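Local atomic coordinates of putative iron-uptake ABC transport system,periplasmic iron-binding protein (Campylobacter jejuni, PDB entry 3E13), a protein that binds ferric iron and probably carries it through the periplasm to an ABC transporter of the inner membrane. Residues L64-K68 with D91-W96; Y122-A126 with A162-V167. One frame throughout, in Å; residues are numbered along the deposited sequence.

Contact 1: L64-K68 with D91-W96; sequences LTEAK and DKDKEW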
# COMPACT_ATOMS: atom_id res chain seq x y z
N LEU A 64 -4.29 5.83 7.46
CA LEU A 64 -5.54 5.68 8.17
C LEU A 64 -5.36 5.96 9.64
O LEU A 64 -6.19 6.62 10.23
CB LEU A 64 -6.10 4.24 8.00
CG LEU A 64 -6.55 4.00 6.57
CD1 LEU A 64 -6.58 2.49 6.33
CD2 LEU A 64 -7.93 4.63 6.25
N THR A 65 -4.32 5.39 10.26
CA THR A 65 -4.10 5.64 11.69
C THR A 65 -3.76 7.10 11.97
O THR A 65 -4.13 7.65 13.02
CB THR A 65 -3.07 4.70 12.28
OG1 THR A 65 -1.83 4.90 11.64
CG2 THR A 65 -3.38 3.31 11.96
N GLU A 66 -3.02 7.72 11.08
CA GLU A 66 -2.70 9.17 11.23
C GLU A 66 -4.01 9.95 11.26
O GLU A 66 -4.21 10.82 12.12
CB GLU A 66 -1.86 9.72 10.08
CG GLU A 66 -0.40 9.32 10.10
CD GLU A 66 0.38 9.77 8.90
OE1 GLU A 66 1.48 10.37 9.13
OE2 GLU A 66 -0.04 9.56 7.72
N ALA A 67 -4.89 9.66 10.31
CA ALA A 67 -6.17 10.33 10.25
C ALA A 67 -7.01 10.08 11.50
O ALA A 67 -7.61 10.99 12.08
CB ALA A 67 -6.90 9.96 8.95
N LYS A 68 -7.03 8.84 11.97
CA LYS A 68 -7.70 8.51 13.18
C LYS A 68 -7.17 9.33 14.35
O LYS A 68 -7.95 9.92 15.11
CB LYS A 68 -7.51 7.01 13.50
CG LYS A 68 -8.19 6.61 14.79
CD LYS A 68 -7.84 5.15 15.15
CE LYS A 68 -8.52 4.76 16.42
NZ LYS A 68 -8.07 3.46 16.97
N ASP A 91 -9.71 -1.68 12.45
CA ASP A 91 -9.48 -1.00 13.72
C ASP A 91 -10.32 -1.60 14.83
O ASP A 91 -11.51 -1.79 14.67
CB ASP A 91 -9.94 0.45 13.52
CG ASP A 91 -9.70 1.37 14.72
OD1 ASP A 91 -8.81 1.09 15.56
OD2 ASP A 91 -10.33 2.44 14.83
N LYS A 92 -9.70 -1.84 15.99
CA LYS A 92 -10.44 -2.27 17.15
C LYS A 92 -11.52 -1.25 17.50
O LYS A 92 -12.60 -1.61 17.94
CB LYS A 92 -9.50 -2.53 18.32
CG LYS A 92 -8.85 -1.32 18.88
CD LYS A 92 -8.05 -1.61 20.17
CE LYS A 92 -7.70 -0.30 20.88
NZ LYS A 92 -7.09 -0.55 22.22
N ASP A 93 -11.23 0.03 17.24
CA ASP A 93 -12.16 1.12 17.53
C ASP A 93 -13.09 1.48 16.35
O ASP A 93 -13.84 2.48 16.43
CB ASP A 93 -11.37 2.37 17.97
CG ASP A 93 -10.53 2.13 19.19
OD1 ASP A 93 -11.01 1.47 20.15
OD2 ASP A 93 -9.35 2.54 19.28
N LYS A 94 -13.06 0.65 15.29
CA LYS A 94 -14.01 0.69 14.19
C LYS A 94 -13.94 1.96 13.33
O LYS A 94 -14.91 2.30 12.68
CB LYS A 94 -15.44 0.51 14.70
CG LYS A 94 -15.65 -0.79 15.49
CD LYS A 94 -17.11 -0.90 15.86
CE LYS A 94 -17.35 -1.75 17.09
NZ LYS A 94 -18.79 -1.50 17.48
N GLU A 95 -12.78 2.58 13.26
CA GLU A 95 -12.63 3.79 12.46
C GLU A 95 -11.96 3.57 11.11
O GLU A 95 -12.00 4.47 10.29
CB GLU A 95 -11.94 4.93 13.25
CG GLU A 95 -12.74 5.29 14.48
CD GLU A 95 -12.30 6.59 15.15
OE1 GLU A 95 -12.83 6.86 16.26
OE2 GLU A 95 -11.50 7.33 14.55
N TRP A 96 -11.34 2.41 10.88
CA TRP A 96 -10.69 2.14 9.59
C TRP A 96 -10.79 0.65 9.32
O TRP A 96 -10.85 -0.11 10.24
CB TRP A 96 -9.24 2.62 9.50
CG TRP A 96 -8.32 2.10 10.52
CD1 TRP A 96 -7.91 2.75 11.62
CD2 TRP A 96 -7.70 0.79 10.56
NE1 TRP A 96 -7.07 1.95 12.37
CE2 TRP A 96 -6.94 0.74 11.75
CE3 TRP A 96 -7.70 -0.32 9.72
CZ2 TRP A 96 -6.21 -0.39 12.12
CZ3 TRP A 96 -6.98 -1.43 10.09
CH2 TRP A 96 -6.24 -1.46 11.26
O HOH W 1 -10.69 9.97 14.54
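The extended side chain of K68, on helix 61-69, reaches across to the turn that precedes strand 97-109 and puts its ammonium group within bonding distance of two aspartates. One salt bridge joins K68 NZ to D93 OD2 at 2.8 Å, on the lone pair that faces away from the other carboxylate oxygen. A second joins K68 NZ to D91 OD1 at 2.9 Å, met on the syn side and close to the carboxylate plane, and the bond to D91 OD2 is weak. With CG anti to the backbone N (chi1 179°) and every later torsion also near 180°, the lysine spans the gap at full stretch.

Hydrogen bonds inside 91-96 hold one acceptor, D91, in place. D91 OD1 takes the backbone N of D93, an Asx turn, from far above the carboxylate plane, while D91 OD2 takes E95 N at 2.9 Å. The same carboxylate thus receives one N-H from within the type I turn (D91 to K94) and one from just beyond it. Farther back, E95 OE2 lies against K68 CG at 3.4 Å, and a water links it to K68 O.

Apolar packing closes the inner side. L64 CB meets W96 CB at 3.8 Å, T65 CG2 approaches W96 NE1 obliquely, and K68 CD comes to the indole edge. L73 of strand 73-74 touches both K68 and E95.

Two carboxylates around one ammonium should favour the charged lysine, and because D91 also binds two backbone N-H groups, the salt bridge ties the helix to the turn's own internal framework.

Contact 2: Y122-A126 with A162-V167; sequences YEDLA and AWAKGV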
# COMPACT_ATOMS: atom_id res chain seq x y z
N TYR A 122 14.92 -7.77 4.45
CA TYR A 122 14.92 -6.28 4.34
C TYR A 122 16.26 -5.75 4.72
O TYR A 122 16.74 -4.82 4.05
CB TYR A 122 13.77 -5.60 5.11
CG TYR A 122 12.42 -5.98 4.53
CD1 TYR A 122 11.60 -6.87 5.19
CD2 TYR A 122 12.03 -5.53 3.26
CE1 TYR A 122 10.37 -7.27 4.64
CE2 TYR A 122 10.81 -5.92 2.69
CZ TYR A 122 9.97 -6.78 3.42
OH TYR A 122 8.84 -7.23 2.84
N GLU A 123 16.89 -6.34 5.75
CA GLU A 123 18.17 -5.85 6.29
C GLU A 123 19.24 -5.82 5.21
O GLU A 123 20.10 -4.93 5.17
CB GLU A 123 18.60 -6.78 7.43
CG GLU A 123 20.05 -6.63 7.85
CD GLU A 123 20.42 -7.60 8.96
OE1 GLU A 123 19.81 -8.68 9.08
OE2 GLU A 123 21.39 -7.26 9.68
N ASP A 124 19.16 -6.76 4.30
CA ASP A 124 20.20 -6.90 3.29
C ASP A 124 20.24 -5.71 2.32
O ASP A 124 21.26 -5.43 1.71
CB ASP A 124 20.00 -8.22 2.54
CG ASP A 124 20.15 -9.43 3.41
OD1 ASP A 124 20.97 -9.38 4.36
OD2 ASP A 124 19.49 -10.51 3.19
N LEU A 125 19.10 -5.03 2.12
CA LEU A 125 19.08 -3.85 1.25
C LEU A 125 20.06 -2.77 1.67
O LEU A 125 20.44 -1.92 0.84
CB LEU A 125 17.70 -3.22 1.21
CG LEU A 125 16.63 -4.10 0.56
CD1 LEU A 125 15.26 -3.58 1.01
CD2 LEU A 125 16.75 -4.00 -0.93
N ALA A 126 20.43 -2.76 2.94
CA ALA A 126 21.30 -1.74 3.55
C ALA A 126 22.79 -2.16 3.62
O ALA A 126 23.64 -1.38 4.07
CB ALA A 126 20.79 -1.40 4.93
N ALA A 162 20.00 2.46 11.13
CA ALA A 162 21.08 1.90 10.35
C ALA A 162 20.61 1.44 8.95
O ALA A 162 21.33 1.62 7.96
CB ALA A 162 21.72 0.80 11.10
N TRP A 163 19.43 0.84 8.91
CA TRP A 163 18.82 0.42 7.65
C TRP A 163 18.56 1.59 6.73
O TRP A 163 18.97 1.54 5.57
CB TRP A 163 17.52 -0.33 7.92
CG TRP A 163 16.89 -0.84 6.68
CD1 TRP A 163 17.17 -2.02 6.02
CD2 TRP A 163 15.83 -0.24 5.97
NE1 TRP A 163 16.35 -2.17 4.93
CE2 TRP A 163 15.51 -1.09 4.87
CE3 TRP A 163 15.12 0.96 6.11
CZ2 TRP A 163 14.50 -0.77 3.96
CZ3 TRP A 163 14.13 1.27 5.20
CH2 TRP A 163 13.83 0.42 4.14
N ALA A 164 17.95 2.63 7.26
CA ALA A 164 17.61 3.81 6.47
C ALA A 164 18.88 4.46 5.88
O ALA A 164 18.91 4.80 4.71
CB ALA A 164 16.80 4.79 7.29
N LYS A 165 19.91 4.57 6.71
CA LYS A 165 21.18 5.13 6.30
C LYS A 165 21.85 4.33 5.20
O LYS A 165 22.31 4.91 4.18
CB LYS A 165 22.10 5.30 7.53
CG LYS A 165 23.51 5.81 7.22
CD LYS A 165 24.32 6.03 8.51
CE LYS A 165 25.77 6.50 8.20
NZ LYS A 165 26.76 6.03 9.21
N GLY A 166 21.84 3.00 5.34
CA GLY A 166 22.45 2.14 4.37
C GLY A 166 21.70 2.13 3.05
O GLY A 166 22.28 2.14 1.98
N VAL A 167 20.37 2.04 3.11
CA VAL A 167 19.54 2.15 1.92
C VAL A 167 19.82 3.45 1.17
O VAL A 167 20.06 3.43 -0.05
CB VAL A 167 18.06 2.02 2.29
CG1 VAL A 167 17.18 2.43 1.13
CG2 VAL A 167 17.77 0.55 2.69
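W163 of helix 157-170 lies against the loop segment 122-126, in a helix-to-loop packing within the periplasmic binding protein fold. Its indole provides a worked example of an aromatic side chain that is both a hydrogen-bond donor and a packing surface.

From CB the ring leaves with CG anti to the backbone N (chi1 -177°), which swings the indole out so that its NE1 side meets 122-126. CD1 is the first ring atom to meet the other segment: A126 CB stands obliquely to it at 3.8 Å, and E123 CA comes up near the ring plane at the edge. Next along the rim, NE1 donates to Y122 O at 2.8 Å, with an N-H...O angle of 146°. The oxygen lies almost in the indole plane, but NE1 stands well above the carbonyl plane. L125 N reaches the same oxygen from the opposite face, and the carbonyl is therefore gripped by two donors. L125 CB approaches NE1 obliquely, and farther out CZ2 meets L125 CD1 at 4.1 Å, the leucine running alongside the indole with the same heading. Over one face of the ring, V167 CG2 from the next turn of the same helix is centred 3.5 Å above the plane. L147, L148 and I151 of helix 142-155 and Y312 of helix 305-315 also touch the indole.

The backbones approach most closely at A126 and G166, whose CA atoms are 4.1 Å apart. Here G166 has no side chain to hold the two segments apart, and A126 CB rests 3.5 Å from W163 O.

In the fold
Both contacts pack a helix against a non-strand segment, and each is partly buried, yet they join different elements, with centres about 30 Å apart and nearest atoms about 16 Å apart. Contact 1 grades from a buried apolar side to a charged end where D93 is exposed although D91 is buried, and ionic bonds carry much of it. Contact 2 has no salt bridge between its segments: one neutral hydrogen bond sits among apolar groups, and the backbones come much closer. Neither supplies an iron ligand; the side chain of the ligand Y143 is about 11 Å from that of L64 and about 10 Å from that of W163.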